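Local structure of protease Do-like 8, chloroplastic (4IC6) at residues A198-P201 against G202-G205. The protein is probably a serine protease of the chloroplast thylakoid, an HtrA-type enzyme that joins a trypsin-like protease domain to a PDZ domain. The protein carries 1 engineered substitution. Numbering follows the deposited sequence.
Engineered in segment 202-205: Ala204 (natural residue Ser).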
ATOM      1  N   ALA A 198      19.979 -10.063  10.587  1.00 23.33           N
ATOM      2  CA  ALA A 198      18.896 -10.111   9.627  1.00 27.60           C
ATOM      3  C   ALA A 198      18.539 -11.570   9.319  1.00 28.90           C
ATOM      4  O   ALA A 198      19.407 -12.390   8.980  1.00 29.76           O
ATOM      5  CB  ALA A 198      19.284  -9.388   8.360  1.00 26.80           C
ATOM      6  N   ILE A 199      17.258 -11.884   9.446  1.00 23.20           N
ATOM      7  CA  ILE A 199      16.755 -13.208   9.106  1.00 25.62           C
ATOM      8  C   ILE A 199      15.865 -13.016   7.908  1.00 28.32           C
ATOM      9  O   ILE A 199      14.918 -12.238   7.958  1.00 28.19           O
ATOM     10  CB  ILE A 199      15.952 -13.826  10.264  1.00 24.66           C
ATOM     11  CG1 ILE A 199      16.877 -14.047  11.491  1.00 27.91           C
ATOM     12  CG2 ILE A 199      15.265 -15.111   9.818  1.00 22.92           C
ATOM     13  CD1 ILE A 199      18.124 -14.929  11.208  1.00 33.24           C
ATOM     14  N   ASN A 200      16.151 -13.721   6.819  1.00 28.72           N
ATOM     15  CA  ASN A 200      15.440 -13.447   5.590  1.00 27.50           C
ATOM     16  C   ASN A 200      15.359 -14.700   4.698  1.00 32.52           C
ATOM     17  O   ASN A 200      15.823 -15.764   5.095  1.00 33.71           O
ATOM     18  CB  ASN A 200      16.163 -12.296   4.880  1.00 25.68           C
ATOM     19  CG  ASN A 200      17.658 -12.551   4.742  1.00 34.54           C
ATOM     20  OD1 ASN A 200      18.076 -13.698   4.565  1.00 29.36           O
ATOM     21  ND2 ASN A 200      18.480 -11.481   4.817  1.00 33.07           N
ATOM     22  N   PRO A 201      14.772 -14.579   3.501  1.00 31.91           N
ATOM     23  CA  PRO A 201      14.696 -15.756   2.616  1.00 35.43           C
ATOM     24  C   PRO A 201      16.071 -16.326   2.286  1.00 34.14           C
ATOM     25  O   PRO A 201      16.184 -17.509   1.982  1.00 33.17           O
ATOM     26  CB  PRO A 201      14.020 -15.202   1.362  1.00 35.42           C
ATOM     27  CG  PRO A 201      13.147 -14.081   1.902  1.00 36.67           C
ATOM     28  CD  PRO A 201      14.012 -13.435   2.962  1.00 32.18           C
ATOM     29  N   GLY A 202      17.105 -15.502   2.412  1.00 32.68           N
ATOM     30  CA  GLY A 202      18.458 -15.917   2.103  1.00 32.31           C
ATOM     31  C   GLY A 202      19.100 -16.760   3.190  1.00 34.49           C
ATOM     32  O   GLY A 202      20.194 -17.288   2.986  1.00 34.58           O
ATOM     33  N   ASN A 203      18.449 -16.884   4.344  1.00 29.42           N
ATOM     34  CA  ASN A 203      18.963 -17.770   5.393  1.00 26.97           C
ATOM     35  C   ASN A 203      17.907 -18.581   6.172  1.00 27.85           C
ATOM     36  O   ASN A 203      18.237 -19.323   7.102  1.00 32.15           O
ATOM     37  CB  ASN A 203      19.907 -17.023   6.338  1.00 25.76           C
ATOM     38  CG  ASN A 203      19.212 -15.914   7.122  1.00 26.27           C
ATOM     39  OD1 ASN A 203      18.007 -15.961   7.359  1.00 30.13           O
ATOM     40  ND2 ASN A 203      19.979 -14.899   7.513  1.00 27.07           N
ATOM     41  N   ALA A 204      16.647 -18.460   5.769  1.00 30.54           N
ATOM     42  CA  ALA A 204      15.562 -19.218   6.389  1.00 30.78           C
ATOM     43  C   ALA A 204      15.831 -20.721   6.266  1.00 32.28           C
ATOM     44  O   ALA A 204      16.229 -21.195   5.196  1.00 30.06           O
ATOM     45  CB  ALA A 204      14.215 -18.854   5.755  1.00 31.73           C
ATOM     46  N   GLY A 205      15.627 -21.456   7.364  1.00 32.24           N
ATOM     47  CA  GLY A 205      15.920 -22.888   7.429  1.00 31.43           C
ATOM     48  C   GLY A 205      17.365 -23.208   7.793  1.00 33.02           C
ATOM     49  O   GLY A 205      17.703 -24.364   8.121  1.00 33.87           O
TER
HETATM   50  O   HOH W   1      17.407 -19.905   3.086  1.00 34.80           O
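Asn203 folds its carboxamide back over the preceding chain and grips it at two points. Its ND2 donates to Ala198 O at 3.0 Å, lying in that carbonyl plane, a nearly straight bond (161°) that also keeps to the amide's own plane. Its OD1 accepts a hydrogen bond from the backbone N of Asn200 at 3.0 Å, the donor standing well above the plane of the amide C=O. CG of Asn203 sits between its own backbone N and carbonyl carbon (chi1 64°), which brings the amide back alongside residues 198-200. Thr170 OG1 also hydrogen-bonds to Ala198 O.

Among backbone atoms, Asn203 N reaches Asn200 O at 3.0 Å and closes a type I beta turn with Pro201 and Gly202 at its corners; Ala204 N adds a weak bond to the same oxygen. At the start of this turn Asn200 OD1 takes a weak bond from Gly202 N (3.0 Å), while its ND2 is held by Ala230 O of the second subunit. A water links Pro201 O to Ala204 O, donating to both.

Ile199 adds van der Waals contact, CG2 lying 3.8 Å from Asn203 OD1, with the two side chains crossing at about a right angle.

Ala204 is engineered in place of the predicted charge-relay serine, its side chain about 6 Å from that of His83. Residues 202-205 correspond to the start of the GNSGG signature of HtrA proteases, and the turn belongs to the loop between strands 192-195 and 207-210 that probably carries the nucleophile of this chymotrypsin-like double barrel.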